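Local coordinates for E3 ubiquitin ligase RavN (PDB 5MIY), which acts as an E3 ubiquitin ligase of the bacterium Legionella pneumophila, an effector that probably directs transfer of ubiquitin from an E2 enzyme to target proteins, at residues A[11-16]-A[41-46]; A[25-30]-A[49-54]; A[55-60]-A[105-110]. One frame throughout, in Å; residues are numbered along the deposited sequence.

Contact 1. Residues A[11-16]-A[41-46]; sequences DPIMQE and ISSGLE. With SO4 (sulfate ion), chain D; EDO (1,2-ethanediol), chain I.
The carboxylate of Asp11 grips Ser42 through both its oxygens and thereby ties the turn after strand 8-11 to the loop that leaves strand 35-41. From CB, the Asp11 side chain runs with CG anti to the backbone N (chi1 175°), which brings the carboxylate up to Ser42 while keeping it within reach of the N-H groups of Ile13 and Met14. Asp11 CG lies 3.3 Å from Ser42 OG, and the two oxygens then divide the work. Asp11 OD1 accepts the backbone N-H of Ser42, N to OD1 3.1 Å, while from the other face of the carboxylate plane it receives Ile13 N. Asp11 OD2 takes the hydroxyl of Ser42, OG to OD2 2.7 Å, and on its opposite face Met14 N. All four donors stand out of the plane, Ser42 OG least, at 38°. The bonds from Ile13 N and Met14 N form an Asx turn and an Asx motif, which shape the hairpin linking strands 8-11 and 16-19; Gln15 and Glu16 facing Asp11 make its G1 beta bulge.

Apolar contacts flank the polar centre. Pro12 crosses Ile41 at about a right angle, Pro12 CG meeting the CG2 methyl of Ile41 at 3.6 Å. Ile13 CG1 packs more loosely on Ile41 CB, at 4.2 Å, and the Ile13 side chain also touches Leu48. Its end, Ile13 CD1, lies beside the carbonyl O of Ser43 at 3.5 Å. Farther along the loop, a sulfate probably from the crystallisation liquor accepts the backbone N-H groups of Gly44 and Glu46 and is also hydrogen-bonded to His47 ND1.

Four N-H and O-H donors on this buried carboxylate would be expected to offset its negative charge, to favour the ionised form and to fix the group against rotation.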
loop_
_atom_site.group_PDB
_atom_site.type_symbol
_atom_site.label_atom_id
_atom_site.label_comp_id
_atom_site.label_asym_id
_atom_site.label_seq_id
_atom_site.Cartn_x
_atom_site.Cartn_y
_atom_site.Cartn_z
ATOM N N ASP A 11 0.268 7.687 6.877
ATOM C CA ASP A 11 1.440 7.173 6.184
ATOM C C ASP A 11 2.314 6.396 7.156
ATOM O O ASP A 11 2.825 6.988 8.118
ATOM C CB ASP A 11 2.237 8.319 5.559
ATOM C CG ASP A 11 3.538 7.849 4.918
ATOM O OD1 ASP A 11 3.576 6.726 4.374
ATOM O OD2 ASP A 11 4.529 8.608 4.959
ATOM N N PRO A 12 2.521 5.091 6.956
ATOM C CA PRO A 12 3.389 4.355 7.889
ATOM C C PRO A 12 4.831 4.808 7.832
ATOM O O PRO A 12 5.554 4.661 8.828
ATOM C CB PRO A 12 3.245 2.898 7.436
ATOM C CG PRO A 12 2.903 3.000 5.974
ATOM C CD PRO A 12 2.064 4.247 5.837
ATOM N N ILE A 13 5.273 5.348 6.694
ATOM C CA ILE A 13 6.670 5.762 6.555
ATOM C C ILE A 13 6.992 6.868 7.550
ATOM O O ILE A 13 7.943 6.764 8.334
ATOM C CB ILE A 13 6.960 6.196 5.105
ATOM C CG1 ILE A 13 6.516 5.110 4.107
ATOM C CG2 ILE A 13 8.432 6.510 4.923
ATOM C CD1 ILE A 13 7.358 3.825 4.145
ATOM N N MET A 14 6.192 7.938 7.551
ATOM C CA MET A 14 6.426 9.063 8.450
ATOM C C MET A 14 5.529 9.049 9.683
ATOM O O MET A 14 5.718 9.886 10.572
ATOM C CB MET A 14 6.272 10.382 7.702
ATOM C CG MET A 14 7.104 10.470 6.443
ATOM S SD MET A 14 8.851 10.234 6.791
ATOM C CE MET A 14 9.181 11.647 7.853
ATOM N N GLN A 15 4.597 8.097 9.779
ATOM C CA GLN A 15 3.717 7.961 10.944
ATOM C C GLN A 15 2.877 9.223 11.139
ATOM O O GLN A 15 2.848 9.828 12.214
ATOM C CB GLN A 15 4.520 7.622 12.205
ATOM C CG GLN A 15 5.157 6.251 12.149
ATOM C CD GLN A 15 4.127 5.138 12.252
ATOM O OE1 GLN A 15 3.393 5.047 13.239
ATOM N NE2 GLN A 15 4.067 4.286 11.233
ATOM N N GLU A 16 2.188 9.621 10.075
ATOM C CA GLU A 16 1.486 10.893 10.059
ATOM C C GLU A 16 0.384 10.844 9.008
ATOM O O GLU A 16 0.512 10.175 7.979
ATOM C CB GLU A 16 2.444 12.051 9.763
ATOM C CG GLU A 16 2.781 12.193 8.288
ATOM C CD GLU A 16 3.872 13.204 8.019
ATOM O OE1 GLU A 16 4.243 13.369 6.835
ATOM O OE2 GLU A 16 4.356 13.833 8.985
ATOM N N ILE A 41 1.301 4.382 0.897
ATOM C CA ILE A 41 2.588 4.779 1.473
ATOM C C ILE A 41 3.167 5.927 0.655
ATOM O O ILE A 41 2.862 6.087 -0.533
ATOM C CB ILE A 41 3.585 3.595 1.554
ATOM C CG1 ILE A 41 3.995 3.098 0.161
ATOM C CG2 ILE A 41 2.993 2.455 2.378
ATOM C CD1 ILE A 41 4.920 1.862 0.197
ATOM N N SER A 42 3.979 6.763 1.312
ATOM C CA SER A 42 4.535 7.914 0.612
ATOM C C SER A 42 5.728 7.528 -0.253
ATOM O O SER A 42 6.009 8.203 -1.247
ATOM C CB SER A 42 4.927 9.023 1.605
ATOM O OG SER A 42 5.827 8.571 2.615
ATOM N N SER A 43 6.429 6.453 0.100
ATOM C CA SER A 43 7.591 5.991 -0.648
ATOM C C SER A 43 7.830 4.532 -0.291
ATOM O O SER A 43 7.256 4.013 0.665
ATOM C CB SER A 43 8.838 6.818 -0.319
ATOM O OG SER A 43 9.233 6.571 1.020
ATOM N N GLY A 44 8.693 3.877 -1.063
ATOM C CA GLY A 44 9.265 2.607 -0.646
ATOM C C GLY A 44 8.871 1.381 -1.445
ATOM O O GLY A 44 9.352 0.290 -1.128
ATOM N N LEU A 45 8.018 1.504 -2.460
ATOM C CA LEU A 45 7.541 0.304 -3.148
ATOM C C LEU A 45 8.693 -0.521 -3.728
ATOM O O LEU A 45 8.640 -1.760 -3.729
ATOM C CB LEU A 45 6.547 0.681 -4.245
ATOM C CG LEU A 45 5.766 -0.492 -4.858
ATOM C CD1 LEU A 45 4.979 -1.227 -3.781
ATOM C CD2 LEU A 45 4.841 -0.028 -5.973
ATOM N N GLU A 46 9.741 0.144 -4.218
ATOM C CA GLU A 46 10.863 -0.532 -4.859
ATOM C C GLU A 46 11.973 -0.911 -3.891
ATOM O O GLU A 46 12.904 -1.618 -4.299
ATOM C CB GLU A 46 11.462 0.347 -5.966
ATOM C CG GLU A 46 10.485 0.734 -7.086
ATOM C CD GLU A 46 9.959 -0.463 -7.859
ATOM O OE1 GLU A 46 10.695 -1.464 -7.991
ATOM O OE2 GLU A 46 8.807 -0.401 -8.346
HETATM S S SO4 D . 10.683 3.750 -4.093
HETATM O O1 SO4 D . 11.168 2.682 -3.231
HETATM O O2 SO4 D . 10.270 4.889 -3.279
HETATM O O3 SO4 D . 9.540 3.224 -4.830
HETATM O O4 SO4 D . 11.721 4.162 -5.037
HETATM C C1 EDO I . 8.843 -4.296 -7.469
HETATM O O1 EDO I . 10.000 -4.910 -6.901
HETATM C C2 EDO I . 8.298 -3.320 -6.441
HETATM O O2 EDO I . 7.899 -4.044 -5.275
#

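Contact 2. Residues A[25-30]-A[49-54]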
loop_
_atom_site.group_PDB
_atom_site.type_symbol
_atom_site.label_atom_id
_atom_site.label_comp_id
_atom_site.label_asym_id
_atom_site.label_seq_id
_atom_site.Cartn_x
_atom_site.Cartn_y
_atom_site.Cartn_z
ATOM N N ILE A 25 1.670 6.085 -3.396
ATOM C CA ILE A 25 1.760 4.678 -3.780
ATOM C C ILE A 25 0.603 3.935 -3.128
ATOM O O ILE A 25 0.445 3.968 -1.902
ATOM C CB ILE A 25 3.107 4.070 -3.358
ATOM C CG1 ILE A 25 4.264 4.739 -4.103
ATOM C CG2 ILE A 25 3.111 2.541 -3.548
ATOM C CD1 ILE A 25 5.589 4.619 -3.351
ATOM N N VAL A 26 -0.216 3.271 -3.946
ATOM C CA VAL A 26 -1.402 2.575 -3.470
ATOM C C VAL A 26 -1.375 1.143 -3.990
ATOM O O VAL A 26 -1.011 0.897 -5.145
ATOM C CB VAL A 26 -2.697 3.301 -3.908
ATOM C CG1 VAL A 26 -3.902 2.606 -3.324
ATOM C CG2 VAL A 26 -2.659 4.764 -3.453
ATOM N N TYR A 27 -1.749 0.201 -3.128
ATOM C CA TYR A 27 -1.787 -1.209 -3.489
ATOM C C TYR A 27 -2.691 -1.949 -2.514
ATOM O O TYR A 27 -3.032 -1.437 -1.443
ATOM C CB TYR A 27 -0.382 -1.837 -3.508
ATOM C CG TYR A 27 0.449 -1.648 -2.239
ATOM C CD1 TYR A 27 0.343 -2.530 -1.164
ATOM C CD2 TYR A 27 1.352 -0.590 -2.127
ATOM C CE1 TYR A 27 1.108 -2.360 -0.005
ATOM C CE2 TYR A 27 2.127 -0.417 -0.977
ATOM C CZ TYR A 27 1.996 -1.292 0.083
ATOM O OH TYR A 27 2.765 -1.096 1.220
ATOM N N LEU A 28 -3.066 -3.166 -2.907
ATOM C CA LEU A 28 -3.864 -4.073 -2.097
ATOM C C LEU A 28 -2.991 -5.198 -1.550
ATOM O O LEU A 28 -2.118 -5.715 -2.255
ATOM C CB LEU A 28 -5.002 -4.671 -2.933
ATOM C CG LEU A 28 -6.244 -5.170 -2.210
ATOM C CD1 LEU A 28 -7.111 -3.982 -1.819
ATOM C CD2 LEU A 28 -7.020 -6.143 -3.112
ATOM N N VAL A 29 -3.224 -5.575 -0.293
ATOM C CA VAL A 29 -2.640 -6.794 0.250
ATOM C C VAL A 29 -3.770 -7.676 0.771
ATOM O O VAL A 29 -4.871 -7.209 1.075
ATOM C CB VAL A 29 -1.594 -6.529 1.359
ATOM C CG1 VAL A 29 -0.461 -5.636 0.835
ATOM C CG2 VAL A 29 -2.246 -5.928 2.597
ATOM N N LYS A 30 -3.484 -8.974 0.846
ATOM C CA LYS A 30 -4.420 -9.974 1.346
ATOM C C LYS A 30 -4.085 -10.269 2.803
ATOM O O LYS A 30 -2.936 -10.586 3.120
ATOM C CB LYS A 30 -4.329 -11.254 0.508
ATOM C CG LYS A 30 -5.385 -12.327 0.802
ATOM C CD LYS A 30 -5.373 -13.402 -0.291
ATOM C CE LYS A 30 -6.496 -14.421 -0.126
ATOM N NZ LYS A 30 -6.614 -15.303 -1.322
ATOM N N PRO A 49 11.064 -4.423 1.953
ATOM C CA PRO A 49 10.967 -5.879 1.767
ATOM C C PRO A 49 9.568 -6.440 1.945
ATOM O O PRO A 49 9.346 -7.616 1.616
ATOM C CB PRO A 49 11.887 -6.412 2.868
ATOM C CG PRO A 49 11.718 -5.429 3.965
ATOM C CD PRO A 49 11.586 -4.080 3.288
ATOM N N SER A 50 8.642 -5.641 2.464
ATOM C CA SER A 50 7.279 -6.067 2.755
ATOM C C SER A 50 6.454 -4.826 3.054
ATOM O O SER A 50 6.992 -3.737 3.270
ATOM C CB SER A 50 7.232 -7.030 3.937
ATOM O OG SER A 50 7.633 -6.365 5.120
ATOM N N ASP A 51 5.142 -5.011 3.069
ATOM C CA ASP A 51 4.232 -3.930 3.416
ATOM C C ASP A 51 4.452 -3.524 4.870
ATOM O O ASP A 51 4.521 -4.395 5.743
ATOM C CB ASP A 51 2.791 -4.375 3.202
ATOM C CG ASP A 51 1.794 -3.399 3.777
ATOM O OD1 ASP A 51 1.795 -2.228 3.342
ATOM O OD2 ASP A 51 1.015 -3.800 4.668
ATOM N N PRO A 52 4.568 -2.224 5.169
ATOM C CA PRO A 52 4.885 -1.814 6.553
ATOM C C PRO A 52 3.941 -2.326 7.645
ATOM O O PRO A 52 4.423 -2.796 8.683
ATOM C CB PRO A 52 4.865 -0.281 6.451
ATOM C CG PRO A 52 5.353 -0.013 5.066
ATOM C CD PRO A 52 4.736 -1.116 4.212
ATOM N N THR A 53 2.619 -2.249 7.459
ATOM C CA THR A 53 1.712 -2.567 8.561
ATOM C C THR A 53 1.349 -4.047 8.660
ATOM O O THR A 53 0.976 -4.505 9.746
ATOM C CB THR A 53 0.420 -1.745 8.460
ATOM O OG1 THR A 53 -0.266 -2.051 7.237
ATOM C CG2 THR A 53 0.725 -0.249 8.517
ATOM N N THR A 54 1.429 -4.814 7.572
ATOM C CA THR A 54 1.079 -6.230 7.621
ATOM C C THR A 54 2.257 -7.155 7.363
ATOM O O THR A 54 2.135 -8.362 7.608
ATOM C CB THR A 54 -0.024 -6.565 6.602
ATOM O OG1 THR A 54 0.506 -6.492 5.270
ATOM C CG2 THR A 54 -1.225 -5.625 6.744
#
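Tyr27 reaches from strand 25-32 to the loop before strand 58-61 and gives its hydroxyl proton to Asp51, Tyr27 OH to Asp51 OD1 2.6 Å. The acceptor uses its anti lone pair, on the side away from OD2, and lies at the edge of the phenol ring near the ring plane. Carboxylate and ring planes stand 87° apart, nearly perpendicular. Pro52 CD packs against the same hydroxyl, 3.6 Å from Tyr27 OH, and Val29 CG1 approaches Asp51 CB at 4.2 Å.

Asp51 CG lies anti to the backbone N (chi1 170°), which sets the carboxylate between the Tyr27 hydroxyl and Thr54. Asp51 OD2 accepts Thr54 OG1 at 2.8 Å through its anti lone pair, and Thr54 N at 3.1 Å from above the carboxylate plane. The bond from the backbone N three residues on makes this an Asx motif, so one aspartate both shapes the loop and fastens it to a face of the four-stranded antiparallel sheet. Thr54 OG1 is also hydrogen-bonded to Ala56 N, and it passes Val29 CG2 at 3.9 Å. Farther out, the Tyr27 ring meets the Tyr59 ring of the neighbouring strand 58-61, and backbone bonds from Tyr27 to Lys39 and from Val29 to Ser37 fix the strand against strand 35-41.

Contact 3. Residues A[55-60]-A[105-110]. With SO4 (sulfate ion), chain F.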
loop_
_atom_site.group_PDB
_atom_site.type_symbol
_atom_site.label_atom_id
_atom_site.label_comp_id
_atom_site.label_asym_id
_atom_site.label_seq_id
_atom_site.Cartn_x
_atom_site.Cartn_y
_atom_site.Cartn_z
ATOM N N HIS A 55 3.376 -6.629 6.864
ATOM C CA HIS A 55 4.532 -7.408 6.428
ATOM C C HIS A 55 4.179 -8.392 5.317
ATOM O O HIS A 55 4.894 -9.376 5.102
ATOM C CB HIS A 55 5.199 -8.118 7.612
ATOM C CG HIS A 55 5.884 -7.176 8.555
ATOM N ND1 HIS A 55 6.343 -7.558 9.798
ATOM C CD2 HIS A 55 6.185 -5.861 8.433
ATOM C CE1 HIS A 55 6.900 -6.521 10.398
ATOM N NE2 HIS A 55 6.815 -5.478 9.591
ATOM N N ALA A 56 3.087 -8.142 4.597
ATOM C CA ALA A 56 2.785 -8.931 3.413
ATOM C C ALA A 56 3.866 -8.721 2.358
ATOM O O ALA A 56 4.332 -7.600 2.134
ATOM C CB ALA A 56 1.408 -8.559 2.853
ATOM N N GLU A 57 4.279 -9.814 1.716
ATOM C CA GLU A 57 5.287 -9.727 0.668
ATOM C C GLU A 57 4.683 -9.609 -0.722
ATOM O O GLU A 57 5.385 -9.201 -1.654
ATOM C CB GLU A 57 6.221 -10.941 0.727
ATOM C CG GLU A 57 7.082 -10.961 1.970
ATOM C CD GLU A 57 8.191 -11.988 1.903
ATOM O OE1 GLU A 57 8.857 -12.096 0.849
ATOM O OE2 GLU A 57 8.396 -12.685 2.913
ATOM N N LYS A 58 3.410 -9.948 -0.878
ATOM C CA LYS A 58 2.719 -9.896 -2.156
ATOM C C LYS A 58 1.694 -8.772 -2.121
ATOM O O LYS A 58 1.066 -8.530 -1.085
ATOM C CB LYS A 58 2.029 -11.232 -2.462
ATOM C CG LYS A 58 2.963 -12.437 -2.433
ATOM C CD LYS A 58 2.308 -13.663 -3.058
ATOM C CE LYS A 58 3.305 -14.812 -3.210
ATOM N NZ LYS A 58 4.534 -14.417 -3.964
ATOM N N TYR A 59 1.528 -8.084 -3.248
ATOM C CA TYR A 59 0.574 -6.987 -3.324
ATOM C C TYR A 59 0.027 -6.884 -4.741
ATOM O O TYR A 59 0.629 -7.376 -5.701
ATOM C CB TYR A 59 1.207 -5.651 -2.905
ATOM C CG TYR A 59 2.279 -5.165 -3.854
ATOM C CD1 TYR A 59 3.604 -5.557 -3.694
ATOM C CD2 TYR A 59 1.973 -4.309 -4.906
ATOM C CE1 TYR A 59 4.582 -5.132 -4.552
ATOM C CE2 TYR A 59 2.959 -3.866 -5.773
ATOM C CZ TYR A 59 4.263 -4.285 -5.586
ATOM O OH TYR A 59 5.261 -3.856 -6.434
ATOM N N TRP A 60 -1.118 -6.213 -4.861
ATOM C CA TRP A 60 -1.738 -5.924 -6.145
ATOM C C TRP A 60 -1.722 -4.413 -6.334
ATOM O O TRP A 60 -2.351 -3.696 -5.540
ATOM C CB TRP A 60 -3.176 -6.464 -6.203
ATOM C CG TRP A 60 -3.274 -7.984 -6.193
ATOM C CD1 TRP A 60 -3.348 -8.810 -7.276
ATOM C CD2 TRP A 60 -3.300 -8.838 -5.038
ATOM N NE1 TRP A 60 -3.427 -10.124 -6.869
ATOM C CE2 TRP A 60 -3.395 -10.168 -5.500
ATOM C CE3 TRP A 60 -3.249 -8.605 -3.659
ATOM C CZ2 TRP A 60 -3.436 -11.261 -4.632
ATOM C CZ3 TRP A 60 -3.294 -9.686 -2.800
ATOM C CH2 TRP A 60 -3.392 -11.003 -3.290
ATOM N N PRO A 105 -0.264 -11.435 -8.182
ATOM C CA PRO A 105 0.266 -10.261 -7.482
ATOM C C PRO A 105 1.724 -10.039 -7.843
ATOM O O PRO A 105 2.395 -10.897 -8.424
ATOM C CB PRO A 105 0.104 -10.618 -6.001
ATOM C CG PRO A 105 0.155 -12.128 -5.982
ATOM C CD PRO A 105 -0.490 -12.574 -7.270
ATOM N N LYS A 106 2.206 -8.850 -7.506
ATOM C CA LYS A 106 3.631 -8.566 -7.502
ATOM C C LYS A 106 4.202 -8.887 -6.126
ATOM O O LYS A 106 3.473 -9.180 -5.177
ATOM C CB LYS A 106 3.888 -7.110 -7.891
ATOM C CG LYS A 106 3.341 -6.752 -9.255
ATOM C CD LYS A 106 4.100 -5.602 -9.877
ATOM C CE LYS A 106 4.103 -5.715 -11.395
ATOM N NZ LYS A 106 5.379 -5.206 -11.986
ATOM N N GLN A 107 5.528 -8.847 -6.028
ATOM C CA GLN A 107 6.222 -9.178 -4.789
ATOM C C GLN A 107 7.180 -8.056 -4.439
ATOM O O GLN A 107 7.860 -7.527 -5.322
ATOM C CB GLN A 107 7.004 -10.481 -4.909
ATOM C CG GLN A 107 6.549 -11.580 -3.972
ATOM C CD GLN A 107 7.546 -12.721 -3.907
ATOM O OE1 GLN A 107 7.638 -13.528 -4.831
ATOM N NE2 GLN A 107 8.304 -12.790 -2.817
ATOM N N PHE A 108 7.212 -7.685 -3.160
ATOM C CA PHE A 108 8.228 -6.748 -2.699
ATOM C C PHE A 108 9.605 -7.335 -2.968
ATOM O O PHE A 108 9.800 -8.554 -2.914
ATOM C CB PHE A 108 8.052 -6.446 -1.208
ATOM C CG PHE A 108 6.921 -5.494 -0.912
ATOM C CD1 PHE A 108 7.109 -4.119 -0.983
ATOM C CD2 PHE A 108 5.664 -5.975 -0.568
ATOM C CE1 PHE A 108 6.055 -3.239 -0.712
ATOM C CE2 PHE A 108 4.613 -5.105 -0.296
ATOM C CZ PHE A 108 4.811 -3.734 -0.366
ATOM N N SER A 109 10.561 -6.454 -3.264
ATOM C CA SER A 109 11.910 -6.855 -3.642
ATOM C C SER A 109 12.745 -7.195 -2.414
ATOM O O SER A 109 12.556 -6.628 -1.334
ATOM C CB SER A 109 12.589 -5.728 -4.426
ATOM O OG SER A 109 13.956 -5.995 -4.672
ATOM N N ASP A 110 13.693 -8.119 -2.596
ATOM C CA ASP A 110 14.701 -8.437 -1.583
ATOM C C ASP A 110 16.055 -7.811 -1.890
ATOM O O ASP A 110 17.063 -8.174 -1.257
ATOM C CB ASP A 110 14.863 -9.953 -1.453
ATOM C CG ASP A 110 13.674 -10.610 -0.787
ATOM O OD1 ASP A 110 13.199 -10.089 0.247
ATOM O OD2 ASP A 110 13.207 -11.649 -1.304
HETATM S S SO4 F . 2.421 -12.938 1.779
HETATM O O1 SO4 F . 3.614 -12.316 2.341
HETATM O O2 SO4 F . 1.609 -13.486 2.863
HETATM O O3 SO4 F . 2.815 -14.020 0.877
HETATM O O4 SO4 F . 1.644 -11.944 1.043
#
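One edge-to-face aromatic pair and two CH-pi contacts join strand 58-61 to strand 106-107 and its flanking residues. Tyr59 turns one edge to the face of Phe108, centroids 4.8 Å apart and planes at 51°; CD1 of Tyr59 leads the approach, 3.6 Å from Phe108 CE2. CG of Tyr59 sits between the backbone N and the carbonyl carbon (chi1 67°), which brings the ring to Lys106 and against Phe108. One face of the phenol ring receives the CB of Lys106, a CH-pi contact with that carbon 4.0 Å from the Tyr59 ring centroid. Pro105 lies side by side with Trp60, pointing the same way, and sets Pro105 CB over the five-membered ring of the Trp60 indole, 3.7 Å from its centroid. The indole is fixed further by NE1, which is hydrogen-bonded to the carbonyl O of Thr103.

The groups divide between the two sides of the strands: Tyr59, Lys106 and Phe108 on one, Trp60 with Pro105 on the other. Tyr59 and Lys106 exchange two bonds as a hydrogen-bonded pair, and just beyond the non-hydrogen-bonded pair Lys58-Gln107, Phe108 N gives a bond of 2.8 Å to Glu57 O. At the start of strand 58-61, a sulfate, probably from the crystallisation liquor, is held by Glu57 N, 2.7 Å from its O1, and more distantly by Lys58 N.

Strand 106-107 thus closes one side of the four-stranded antiparallel sheet, next to strand 58-61, which in turn borders strand 25-32. Leu45, from the loop between strands 35-41 and 58-61, packs on both Tyr59 and Phe108, and past Ser109 the chain enters helix 111-125.

The three contacts gather round one four-stranded antiparallel sheet, whose strands run in the order 35-41, 25-32, 58-61, 106-107. Contact 1 joins the end of its edge strand 35-41 to the hairpin 8-11/16-19, contact 2 lies on strand 25-32, and contact 3 joins the last two strands. Centres of contacts 1 and 2 are about 10 Å apart, those of 2 and 3 about 7 Å, those of 1 and 3 about 15 Å. Along the chain, contacts 1 and 2 interleave, whereas contact 3 follows both. The long loop between strands 35-41 and 58-61 supplies a segment to contacts 1 and 2 and leads into contact 3, so it connects the N-terminal hairpin, the sheet and the segment leading to helix 111-125.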